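Local coordinates for protein salmonella typhimurium DB7155 bacteriophage DET7 tailspike (Bacteriophage, PDB 2V5I) that serves as the trimeric receptor-binding tailspike of the phage, binding the O-antigen of its Salmonella host and probably hydrolysing it, at residues A[75-80]-A[84-89]; A[158-161]-A[167-170]; A[366-371]-A[386-391]; A[397-402]-A[409-414]. All coordinates share one frame; numbering follows the deposited sequence.

Contact 1 of 4, residues A[75-80]-A[84-89]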
loop_
_atom_site.group_PDB
_atom_site.type_symbol
_atom_site.label_atom_id
_atom_site.label_comp_id
_atom_site.label_asym_id
_atom_site.label_seq_id
_atom_site.Cartn_x
_atom_site.Cartn_y
_atom_site.Cartn_z
ATOM N N LEU A 75 -13.975 -37.578 0.669
ATOM C CA LEU A 75 -15.250 -37.610 -0.026
ATOM C C LEU A 75 -14.962 -37.074 -1.415
ATOM O O LEU A 75 -14.492 -35.949 -1.556
ATOM C CB LEU A 75 -16.262 -36.750 0.714
ATOM C CG LEU A 75 -17.644 -36.609 0.111
ATOM C CD1 LEU A 75 -18.309 -38.008 -0.103
ATOM C CD2 LEU A 75 -18.503 -35.679 0.929
ATOM N N ILE A 76 -15.150 -37.914 -2.442
ATOM C CA ILE A 76 -14.673 -37.640 -3.813
ATOM C C ILE A 76 -15.825 -37.281 -4.737
ATOM O O ILE A 76 -16.749 -38.066 -4.882
ATOM C CB ILE A 76 -13.909 -38.851 -4.400
ATOM C CG1 ILE A 76 -12.745 -39.215 -3.490
ATOM C CG2 ILE A 76 -13.478 -38.566 -5.871
ATOM C CD1 ILE A 76 -12.175 -40.610 -3.732
ATOM N N PHE A 77 -15.710 -36.122 -5.395
ATOM C CA PHE A 77 -16.736 -35.612 -6.320
ATOM C C PHE A 77 -16.167 -35.656 -7.743
ATOM O O PHE A 77 -15.258 -34.880 -8.111
ATOM C CB PHE A 77 -17.130 -34.156 -6.008
ATOM C CG PHE A 77 -18.039 -33.955 -4.785
ATOM C CD1 PHE A 77 -18.367 -34.984 -3.918
ATOM C CD2 PHE A 77 -18.573 -32.692 -4.516
ATOM C CE1 PHE A 77 -19.229 -34.737 -2.820
ATOM C CE2 PHE A 77 -19.408 -32.458 -3.476
ATOM C CZ PHE A 77 -19.733 -33.472 -2.605
ATOM N N ASN A 78 -16.733 -36.569 -8.569
ATOM C CA ASN A 78 -16.344 -36.779 -9.955
ATOM C C ASN A 78 -17.372 -36.269 -10.929
ATOM O O ASN A 78 -18.578 -36.256 -10.641
ATOM C CB ASN A 78 -16.212 -38.291 -10.219
ATOM C CG ASN A 78 -15.113 -38.947 -9.418
ATOM O OD1 ASN A 78 -13.964 -38.575 -9.518
ATOM N ND2 ASN A 78 -15.475 -39.951 -8.615
ATOM N N ASN A 79 -16.889 -35.826 -12.091
ATOM C CA ASN A 79 -17.731 -35.389 -13.197
ATOM C C ASN A 79 -18.699 -34.255 -12.869
ATOM O O ASN A 79 -19.790 -34.178 -13.419
ATOM C CB ASN A 79 -18.476 -36.589 -13.771
ATOM C CG ASN A 79 -17.560 -37.680 -14.209
ATOM O OD1 ASN A 79 -16.522 -37.425 -14.839
ATOM N ND2 ASN A 79 -17.936 -38.919 -13.907
ATOM N N MET A 80 -18.270 -33.309 -12.022
ATOM C CA MET A 80 -19.052 -32.083 -11.861
ATOM C C MET A 80 -19.068 -31.277 -13.143
ATOM O O MET A 80 -18.044 -31.098 -13.788
ATOM C CB MET A 80 -18.487 -31.208 -10.754
ATOM C CG MET A 80 -18.478 -31.905 -9.362
ATOM S SD MET A 80 -18.114 -30.801 -7.962
ATOM C CE MET A 80 -19.681 -29.987 -7.819
ATOM N N SER A 84 -20.588 -25.356 -11.723
ATOM C CA SER A 84 -21.236 -25.792 -10.496
ATOM C C SER A 84 -20.779 -24.899 -9.315
ATOM O O SER A 84 -19.648 -24.439 -9.309
ATOM C CB SER A 84 -20.909 -27.264 -10.197
ATOM O OG SER A 84 -21.484 -28.147 -11.182
ATOM N N VAL A 85 -21.598 -24.836 -8.266
ATOM C CA VAL A 85 -21.292 -24.008 -7.069
ATOM C C VAL A 85 -21.602 -24.849 -5.858
ATOM O O VAL A 85 -22.646 -25.462 -5.817
ATOM C CB VAL A 85 -22.118 -22.716 -7.042
ATOM C CG1 VAL A 85 -21.924 -21.966 -5.744
ATOM C CG2 VAL A 85 -21.713 -21.848 -8.231
ATOM N N ILE A 86 -20.719 -24.816 -4.876
ATOM C CA ILE A 86 -20.950 -25.464 -3.570
ATOM C C ILE A 86 -20.959 -24.385 -2.505
ATOM O O ILE A 86 -19.923 -23.772 -2.238
ATOM C CB ILE A 86 -19.824 -26.530 -3.270
ATOM C CG1 ILE A 86 -19.704 -27.516 -4.459
ATOM C CG2 ILE A 86 -20.173 -27.283 -2.026
ATOM C CD1 ILE A 86 -18.538 -28.535 -4.298
ATOM N N ASN A 87 -22.137 -24.108 -1.944
ATOM C CA ASN A 87 -22.307 -23.061 -0.931
ATOM C C ASN A 87 -22.253 -23.622 0.471
ATOM O O ASN A 87 -23.011 -24.530 0.834
ATOM C CB ASN A 87 -23.682 -22.375 -1.117
ATOM C CG ASN A 87 -23.764 -21.581 -2.402
ATOM O OD1 ASN A 87 -24.631 -21.812 -3.294
ATOM N ND2 ASN A 87 -22.868 -20.651 -2.527
ATOM N N GLN A 88 -21.384 -23.036 1.299
ATOM C CA GLN A 88 -21.312 -23.319 2.730
ATOM C C GLN A 88 -21.054 -24.777 3.129
ATOM O O GLN A 88 -21.597 -25.271 4.127
ATOM C CB GLN A 88 -22.546 -22.746 3.513
ATOM C CG GLN A 88 -22.706 -21.242 3.486
ATOM C CD GLN A 88 -24.042 -20.756 4.096
ATOM O OE1 GLN A 88 -25.057 -20.652 3.404
ATOM N NE2 GLN A 88 -24.030 -20.449 5.369
ATOM N N PRO A 89 -20.167 -25.481 2.374
ATOM C CA PRO A 89 -19.852 -26.825 2.801
ATOM C C PRO A 89 -19.133 -26.769 4.153
ATOM O O PRO A 89 -18.482 -25.773 4.507
ATOM C CB PRO A 89 -18.936 -27.356 1.705
ATOM C CG PRO A 89 -18.261 -26.137 1.199
ATOM C CD PRO A 89 -19.327 -25.058 1.264
#

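Contact 2 of 4, residues A[158-161]-A[167-170]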
loop_
_atom_site.group_PDB
_atom_site.type_symbol
_atom_site.label_atom_id
_atom_site.label_comp_id
_atom_site.label_asym_id
_atom_site.label_seq_id
_atom_site.Cartn_x
_atom_site.Cartn_y
_atom_site.Cartn_z
ATOM N N LEU A 158 -12.608 -32.894 1.171
ATOM C CA LEU A 158 -13.441 -32.803 -0.043
ATOM C C LEU A 158 -12.521 -32.790 -1.253
ATOM O O LEU A 158 -11.758 -31.862 -1.431
ATOM C CB LEU A 158 -14.372 -31.583 -0.057
ATOM C CG LEU A 158 -15.389 -31.621 -1.195
ATOM C CD1 LEU A 158 -16.299 -32.814 -1.100
ATOM C CD2 LEU A 158 -16.180 -30.347 -1.133
ATOM N N ASP A 159 -12.596 -33.832 -2.085
ATOM C CA ASP A 159 -11.640 -34.091 -3.189
ATOM C C ASP A 159 -12.442 -33.921 -4.485
ATOM O O ASP A 159 -13.206 -34.800 -4.872
ATOM C CB ASP A 159 -11.033 -35.504 -3.007
ATOM C CG ASP A 159 -10.012 -35.885 -4.052
ATOM O OD1 ASP A 159 -10.017 -35.295 -5.156
ATOM O OD2 ASP A 159 -9.185 -36.807 -3.742
ATOM N N ILE A 160 -12.241 -32.793 -5.163
ATOM C CA ILE A 160 -12.925 -32.493 -6.431
ATOM C C ILE A 160 -11.973 -32.804 -7.577
ATOM O O ILE A 160 -10.843 -32.336 -7.605
ATOM C CB ILE A 160 -13.394 -31.040 -6.430
ATOM C CG1 ILE A 160 -14.497 -30.882 -5.353
ATOM C CG2 ILE A 160 -13.908 -30.669 -7.820
ATOM C CD1 ILE A 160 -14.964 -29.533 -5.204
ATOM N N ARG A 161 -12.406 -33.670 -8.507
ATOM C CA ARG A 161 -11.506 -34.244 -9.507
ATOM C C ARG A 161 -11.851 -33.830 -10.938
ATOM O O ARG A 161 -13.012 -33.854 -11.338
ATOM C CB ARG A 161 -11.566 -35.775 -9.409
ATOM C CG ARG A 161 -10.970 -36.207 -8.143
ATOM C CD ARG A 161 -10.701 -37.617 -8.061
ATOM N NE ARG A 161 -10.118 -37.895 -6.772
ATOM C CZ ARG A 161 -9.793 -39.113 -6.345
ATOM N NH1 ARG A 161 -9.992 -40.164 -7.145
ATOM N NH2 ARG A 161 -9.276 -39.273 -5.122
ATOM N N GLU A 167 -16.884 -23.424 -8.222
ATOM C CA GLU A 167 -16.625 -22.487 -7.093
ATOM C C GLU A 167 -17.140 -23.067 -5.796
ATOM O O GLU A 167 -18.265 -23.561 -5.762
ATOM C CB GLU A 167 -17.367 -21.192 -7.305
ATOM C CG GLU A 167 -16.711 -20.309 -8.332
ATOM C CD GLU A 167 -17.082 -18.827 -8.152
ATOM O OE1 GLU A 167 -17.943 -18.509 -7.303
ATOM O OE2 GLU A 167 -16.517 -17.978 -8.879
ATOM N N ILE A 168 -16.337 -22.950 -4.746
ATOM C CA ILE A 168 -16.759 -23.270 -3.367
ATOM C C ILE A 168 -16.823 -21.932 -2.641
ATOM O O ILE A 168 -15.892 -21.129 -2.767
ATOM C CB ILE A 168 -15.706 -24.171 -2.671
ATOM C CG1 ILE A 168 -15.718 -25.559 -3.296
ATOM C CG2 ILE A 168 -16.011 -24.245 -1.190
ATOM C CD1 ILE A 168 -14.737 -26.530 -2.687
ATOM N N ARG A 169 -17.955 -21.635 -2.009
ATOM C CA ARG A 169 -18.145 -20.363 -1.342
ATOM C C ARG A 169 -18.412 -20.570 0.142
ATOM O O ARG A 169 -19.191 -21.466 0.513
ATOM C CB ARG A 169 -19.340 -19.628 -1.961
ATOM C CG ARG A 169 -19.152 -19.297 -3.461
ATOM C CD ARG A 169 -20.371 -18.611 -4.055
ATOM N NE ARG A 169 -20.192 -18.460 -5.506
ATOM C CZ ARG A 169 -21.183 -18.264 -6.380
ATOM N NH1 ARG A 169 -22.450 -18.185 -5.974
ATOM N NH2 ARG A 169 -20.892 -18.159 -7.666
ATOM N N ASN A 170 -17.785 -19.761 0.991
ATOM C CA ASN A 170 -18.082 -19.782 2.466
ATOM C C ASN A 170 -17.880 -21.154 3.116
ATOM O O ASN A 170 -18.653 -21.587 4.005
ATOM C CB ASN A 170 -19.505 -19.236 2.669
ATOM C CG ASN A 170 -19.674 -17.844 2.115
ATOM O OD1 ASN A 170 -19.041 -16.905 2.601
ATOM N ND2 ASN A 170 -20.523 -17.686 1.116
#

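Contact 3 of 4, residues A[366-371]-A[386-391]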
loop_
_atom_site.group_PDB
_atom_site.type_symbol
_atom_site.label_atom_id
_atom_site.label_comp_id
_atom_site.label_asym_id
_atom_site.label_seq_id
_atom_site.Cartn_x
_atom_site.Cartn_y
_atom_site.Cartn_z
ATOM N N ARG A 366 16.327 -9.569 -9.253
ATOM C CA ARG A 366 14.966 -9.224 -8.817
ATOM C C ARG A 366 14.961 -7.859 -8.165
ATOM O O ARG A 366 15.932 -7.454 -7.562
ATOM C CB ARG A 366 14.483 -10.260 -7.793
ATOM C CG ARG A 366 13.007 -10.138 -7.358
ATOM C CD ARG A 366 12.434 -11.462 -6.813
ATOM N NE ARG A 366 12.354 -12.496 -7.890
ATOM C CZ ARG A 366 11.996 -13.744 -7.762
ATOM N NH1 ARG A 366 11.593 -14.193 -6.615
ATOM N NH2 ARG A 366 12.010 -14.511 -8.850
ATOM N N VAL A 367 13.838 -7.161 -8.309
ATOM C CA VAL A 367 13.637 -5.815 -7.724
ATOM C C VAL A 367 12.630 -5.906 -6.588
ATOM O O VAL A 367 11.557 -6.409 -6.773
ATOM C CB VAL A 367 13.135 -4.790 -8.768
ATOM C CG1 VAL A 367 13.023 -3.386 -8.111
ATOM C CG2 VAL A 367 14.079 -4.722 -9.953
ATOM N N PHE A 368 12.969 -5.271 -5.455
ATOM C CA PHE A 368 12.133 -5.185 -4.269
ATOM C C PHE A 368 11.874 -3.701 -4.000
ATOM O O PHE A 368 12.856 -2.941 -3.923
ATOM C CB PHE A 368 12.880 -5.760 -3.070
ATOM C CG PHE A 368 13.225 -7.207 -3.219
ATOM C CD1 PHE A 368 14.408 -7.592 -3.819
ATOM C CD2 PHE A 368 12.393 -8.171 -2.661
ATOM C CE1 PHE A 368 14.723 -8.957 -3.964
ATOM C CE2 PHE A 368 12.686 -9.518 -2.832
ATOM C CZ PHE A 368 13.862 -9.907 -3.427
ATOM N N SER A 369 10.609 -3.233 -3.986
ATOM C CA SER A 369 10.336 -1.819 -3.771
ATOM C C SER A 369 9.311 -1.670 -2.646
ATOM O O SER A 369 8.341 -2.435 -2.579
ATOM C CB SER A 369 9.843 -1.139 -5.043
ATOM O OG SER A 369 10.726 -1.402 -6.146
ATOM N N ASN A 370 9.530 -0.687 -1.779
ATOM C CA ASN A 370 8.560 -0.295 -0.757
ATOM C C ASN A 370 8.299 -1.436 0.220
ATOM O O ASN A 370 7.208 -1.991 0.318
ATOM C CB ASN A 370 7.251 0.191 -1.370
ATOM C CG ASN A 370 6.456 1.028 -0.418
ATOM O OD1 ASN A 370 7.025 1.678 0.468
ATOM N ND2 ASN A 370 5.135 0.992 -0.555
ATOM N N ILE A 371 9.384 -1.820 0.889
ATOM C CA ILE A 371 9.472 -3.011 1.785
ATOM C C ILE A 371 9.587 -2.542 3.237
ATOM O O ILE A 371 10.315 -1.613 3.550
ATOM C CB ILE A 371 10.726 -3.885 1.441
ATOM C CG1 ILE A 371 10.777 -4.263 -0.051
ATOM C CG2 ILE A 371 10.734 -5.159 2.263
ATOM C CD1 ILE A 371 9.622 -5.078 -0.563
ATOM N N ILE A 386 17.165 -9.805 7.299
ATOM C CA ILE A 386 16.805 -9.610 5.920
ATOM C C ILE A 386 17.981 -10.187 5.110
ATOM O O ILE A 386 19.095 -9.684 5.215
ATOM C CB ILE A 386 16.629 -8.095 5.629
ATOM C CG1 ILE A 386 15.507 -7.476 6.488
ATOM C CG2 ILE A 386 16.418 -7.846 4.166
ATOM C CD1 ILE A 386 15.647 -5.933 6.640
ATOM N N ILE A 387 17.736 -11.205 4.293
ATOM C CA ILE A 387 18.776 -11.906 3.532
ATOM C C ILE A 387 18.380 -11.900 2.063
ATOM O O ILE A 387 17.249 -12.252 1.725
ATOM C CB ILE A 387 18.853 -13.354 3.996
ATOM C CG1 ILE A 387 19.290 -13.406 5.462
ATOM C CG2 ILE A 387 19.777 -14.171 3.058
ATOM C CD1 ILE A 387 18.666 -14.584 6.253
ATOM N N ILE A 388 19.281 -11.412 1.204
ATOM C CA ILE A 388 19.142 -11.507 -0.232
ATOM C C ILE A 388 20.449 -12.104 -0.720
ATOM O O ILE A 388 21.507 -11.582 -0.430
ATOM C CB ILE A 388 18.898 -10.138 -0.921
ATOM C CG1 ILE A 388 17.656 -9.449 -0.328
ATOM C CG2 ILE A 388 18.764 -10.320 -2.425
ATOM C CD1 ILE A 388 17.427 -8.046 -0.864
ATOM N N ILE A 389 20.381 -13.171 -1.519
ATOM C CA ILE A 389 21.602 -13.896 -1.917
ATOM C C ILE A 389 22.252 -13.346 -3.172
ATOM O O ILE A 389 23.461 -13.137 -3.191
ATOM C CB ILE A 389 21.283 -15.384 -2.167
ATOM C CG1 ILE A 389 20.744 -16.023 -0.902
ATOM C CG2 ILE A 389 22.515 -16.124 -2.705
ATOM C CD1 ILE A 389 21.698 -16.028 0.301
ATOM N N GLY A 390 21.466 -13.090 -4.211
ATOM C CA GLY A 390 21.985 -12.675 -5.499
ATOM C C GLY A 390 21.946 -11.201 -5.826
ATOM O O GLY A 390 21.871 -10.348 -4.921
ATOM N N ASP A 391 22.105 -10.884 -7.116
ATOM C CA ASP A 391 22.297 -9.505 -7.606
ATOM C C ASP A 391 20.962 -8.782 -7.775
ATOM O O ASP A 391 20.386 -8.804 -8.860
ATOM C CB ASP A 391 23.042 -9.503 -8.938
ATOM C CG ASP A 391 22.342 -10.349 -10.034
ATOM O OD1 ASP A 391 21.839 -11.482 -9.766
ATOM O OD2 ASP A 391 22.293 -9.864 -11.194
#

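Contact 4 of 4, residues A[397-402]-A[409-414]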
loop_
_atom_site.group_PDB
_atom_site.type_symbol
_atom_site.label_atom_id
_atom_site.label_comp_id
_atom_site.label_asym_id
_atom_site.label_seq_id
_atom_site.Cartn_x
_atom_site.Cartn_y
_atom_site.Cartn_z
ATOM N N ILE A 397 13.217 0.747 1.909
ATOM C CA ILE A 397 13.110 -0.336 2.885
ATOM C C ILE A 397 13.228 0.232 4.295
ATOM O O ILE A 397 14.190 0.891 4.639
ATOM C CB ILE A 397 14.117 -1.493 2.611
ATOM C CG1 ILE A 397 14.008 -2.566 3.709
ATOM C CG2 ILE A 397 15.573 -0.984 2.429
ATOM C CD1 ILE A 397 14.637 -3.891 3.345
ATOM N N ARG A 398 12.230 -0.109 5.112
ATOM C CA ARG A 398 12.216 0.236 6.526
ATOM C C ARG A 398 12.633 -1.007 7.259
ATOM O O ARG A 398 12.034 -2.057 7.058
ATOM C CB ARG A 398 10.801 0.663 6.922
ATOM C CG ARG A 398 10.439 1.977 6.238
ATOM C CD ARG A 398 9.031 2.184 6.024
ATOM N NE ARG A 398 8.436 1.258 5.070
ATOM C CZ ARG A 398 8.180 1.509 3.806
ATOM N NH1 ARG A 398 8.533 2.665 3.265
ATOM N NH2 ARG A 398 7.565 0.568 3.082
ATOM N N ALA A 399 13.727 -0.909 8.025
ATOM C CA ALA A 399 14.382 -2.081 8.601
ATOM C C ALA A 399 14.637 -1.991 10.113
ATOM O O ALA A 399 15.488 -2.727 10.612
ATOM C CB ALA A 399 15.688 -2.356 7.899
ATOM N N ALA A 400 13.971 -1.110 10.842
ATOM C CA ALA A 400 14.101 -1.079 12.314
ATOM C C ALA A 400 12.761 -0.755 12.966
ATOM O O ALA A 400 12.095 0.189 12.572
ATOM C CB ALA A 400 15.113 -0.030 12.757
ATOM N N GLY A 401 12.421 -1.535 13.996
ATOM C CA GLY A 401 11.236 -1.350 14.784
ATOM C C GLY A 401 11.584 -0.836 16.166
ATOM O O GLY A 401 12.604 -0.139 16.330
ATOM N N ILE A 402 10.815 -1.263 17.160
ATOM C CA ILE A 402 10.934 -0.736 18.538
ATOM C C ILE A 402 11.615 -1.698 19.521
ATOM O O ILE A 402 11.990 -1.269 20.615
ATOM C CB ILE A 402 9.526 -0.338 19.064
ATOM C CG1 ILE A 402 9.597 0.767 20.138
ATOM C CG2 ILE A 402 8.668 -1.563 19.421
ATOM C CD1 ILE A 402 8.265 1.513 20.268
ATOM N N GLY A 409 23.396 -12.066 14.556
ATOM C CA GLY A 409 23.053 -11.776 13.178
ATOM C C GLY A 409 23.134 -10.329 12.767
ATOM O O GLY A 409 23.253 -9.419 13.613
ATOM N N LEU A 410 23.021 -10.126 11.470
ATOM C CA LEU A 410 22.933 -8.803 10.886
ATOM C C LEU A 410 21.460 -8.383 10.717
ATOM O O LEU A 410 20.568 -9.226 10.648
ATOM C CB LEU A 410 23.585 -8.781 9.509
ATOM C CG LEU A 410 25.070 -9.177 9.463
ATOM C CD1 LEU A 410 25.533 -9.445 8.040
ATOM C CD2 LEU A 410 25.829 -8.034 10.068
ATOM N N VAL A 411 21.243 -7.108 10.513
ATOM C CA VAL A 411 19.916 -6.634 10.128
ATOM C C VAL A 411 19.727 -6.970 8.645
ATOM O O VAL A 411 18.710 -7.543 8.271
ATOM C CB VAL A 411 19.732 -5.154 10.392
ATOM C CG1 VAL A 411 18.379 -4.641 9.852
ATOM C CG2 VAL A 411 19.820 -4.883 11.858
ATOM N N ILE A 412 20.696 -6.567 7.802
ATOM C CA ILE A 412 20.659 -6.832 6.378
ATOM C C ILE A 412 21.933 -7.553 5.949
ATOM O O ILE A 412 23.022 -7.097 6.259
ATOM C CB ILE A 412 20.593 -5.512 5.554
ATOM C CG1 ILE A 412 19.252 -4.848 5.788
ATOM C CG2 ILE A 412 20.769 -5.793 4.024
ATOM C CD1 ILE A 412 19.183 -3.401 5.322
ATOM N N SER A 413 21.752 -8.638 5.203
ATOM C CA SER A 413 22.834 -9.333 4.507
ATOM C C SER A 413 22.424 -9.516 3.049
ATOM O O SER A 413 21.659 -10.430 2.676
ATOM C CB SER A 413 23.041 -10.675 5.174
ATOM O OG SER A 413 23.992 -11.473 4.475
ATOM N N ALA A 414 22.927 -8.597 2.229
ATOM C CA ALA A 414 22.626 -8.524 0.801
ATOM C C ALA A 414 23.869 -8.130 0.026
ATOM O O ALA A 414 23.942 -7.087 -0.615
ATOM C CB ALA A 414 21.477 -7.541 0.548
#

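Contact 1 of 4, residues A[75-80]-A[84-89]
Met80 lays its terminal methyl over the start of strand 85-92: CE lies 3.8 Å from Ser84 CB and 4.0 Å from Ile86 CD1. A bend about the CG-SD bond (chi3 77°) turns this methyl out of the otherwise extended chain and brings it to the two partners. Met80 and Ile86 meet at roughly a right angle, Met80 CE set against the CG1-CD1 end of the isoleucine. Ile86 reaches back with CG1 anti to its carbonyl carbon and CD1 fully extended. The same CD1 also meets Phe77, lying near the ring plane at the edge, 4.1 Å from Phe77 CE2. The isoleucine methyl thus touches a methionine methyl and an aromatic edge on neighbouring sides, in apolar contact with both. Ser84 offers its CB to this apolar group while its hydroxyl is occupied otherwise: OG bonds to Gly81 O in the turn and to Leu61 N of the preceding part of the chain. Phe56 meets the Phe77 ring, their planes at about 55°; Ile63 packs on both Met80 and Ile86, and Ile160 on Ile86. Strands 73-78 and 85-92, running in roughly opposite senses, face each other through their side chains across the short turn that joins two faces of a parallel beta-helix, the fold of P22-like tailspikes.

Contact 2 of 4, residues A[158-161]-A[167-170]
Ile160 and Ile168 bring the two strands nearest, yet their CA atoms stay 10.4 Å apart, and 158-161 and 167-170 run in nearly opposite senses. That separation is too wide for backbone pairing; each strand finds its ladder with other strands, 158-161 with 73-78 and 176-181, and 167-169 with 85-92 and 187-196. Side chains alone span the gap. Ile160 and Ile168 reach toward each other tip to tip, with Ile160 CD1 3.9 Å from Ile168 CD1. Both have CG1 anti to the carbonyl carbon and an extended second torsion (177° and -179°), which straightens each chain and carries its methyl to mid-gap. Leu158 joins more loosely, its CD2 4.4 Å from Ile168 CD1. On the other side of each strand the neighbours form ion pairs two residues apart. Arg161 grips Asp159 side-on with one nitrogen to each oxygen, NE to OD1 at 3.1 Å and NH2 to OD2 at 2.8 Å; both oxygens lie in the guanidinium plane but are met from above the carboxylate plane. Asp159 OD2 has a second partner in Arg181 NE. Arg169 instead directs both NE and NH2 at the single Glu167 OE1, the NE bond measuring 2.9 Å, and this pair packs against Asn170 of the third subunit. The chemistry is thus sorted by side: aliphatic methyls fill the inside, while the charged groups lie on the other side of the strands, where the pairing probably offsets much of their charge, one pair at a subunit interface.

Contact 3 of 4, residues A[366-371]-A[386-391]
Phe368 points its CB toward the strand that carries Ile388, though CB itself stays well short of that residue. CG is set anti to the carbonyl carbon (chi1 -62°), and the ring is turned nearly square to the CA-CB-CG plane (chi2 88°). The CD1-CE1 bond of the ring does the touching: CE1 lies 4.2 Å from Ile388 CD1, with the ring's own CD1 almost equally near, whereas CZ at the tip is farther, 4.8 Å from Ile388 CD1. The methyl comes at the ring obliquely. Ile388 meets it with an extended chain, its second torsion at 175° carrying CD1 out from the strand at 386-388. Ala361, Thr363, Val346 and Cys392 pack about the phenylalanine, and Met359 and Val394 about the isoleucine, so the pair lies in a continuous apolar interior. Near the other end of the contact the backbones of Arg366 and Asp391 come close, with 4.1 Å from Arg366 N to Asp391 O, a loose approach, too long for a bond. The Arg366 guanidinium heads away from 386-391: NE bonds to Gly343 O and NH2 to Asn320 OD1. An inward aromatic meets an aliphatic chain from another face of the beta-helix, and close by the coil turns its corner at Asn370, an asparagine in a left-handed backbone conformation whose ND2 bonds to Asn348 OD1 and whose OD1 receives Arg398 NH2.

Contact 4 of 4, residues A[397-402]-A[409-414]
Ala399 and Val411 mark the closest backbone approach, their CA atoms 7.3 Å apart, where the chain just past strand 393-398 passes, in roughly the opposite sense, the residues leading into strand 412-414. The gap is bridged chiefly by one branch of the valine. Val411 CG1 lies 4.0 Å from Ala399 CB and, more closely, 3.5 Å from Ala399 O, so one methyl touches both the side chain and the backbone of the alanine. This follows from the valine's first torsion (174°), which sets CG1 anti to the backbone N and beside the carbonyl carbon. Against the carbonyl oxygen the methyl makes only a van der Waals contact. Ile412 comes up to the same Ala399 CB with its terminal methyl, CD1 at 4.5 Å, a looser touch. The small alanine thus receives both branched side chains on a single methyl. Val411 has a helical backbone (phi -77°, psi -52°), consistent with two consecutive residues, Val411 and Ile412, both pointing toward Ala399. Leu422 and Ile386 also pack on Ala399 and on Ile412, while Gln385 and Gln405 lie against Val411. Just before the alanine, Arg398 is held by NE to Thr372 OG1 and packs on Asn370 of the second subunit. This apolar packing fits the interior of a parallel beta-helix coil at the turn between two faces, here where a strand gives way to a loop beside the trimer interface.

All four contacts are buried packing within one parallel beta-helix, none with its segments paired as strands; contacts 1 and 2 use side chains alone, while backbone atoms join in contacts 3 and 4. Contacts 1 and 2 lie side by side, centres about 5 Å apart, because 73-78 neighbours 156-161 and 85-92 neighbours 167-169; the centres of contacts 3 and 4 are about 12 Å apart. The fillings differ: methionine methyl, aromatic edge, isoleucine and serine CB in contact 1, aliphatic methyls in contact 2, phenylalanine with isoleucine in contact 3, small alanine under branched residues in contact 4. The ion pairs of contact 2 point away from the interior; Ser84 and Arg366 find polar partners outside their contacts.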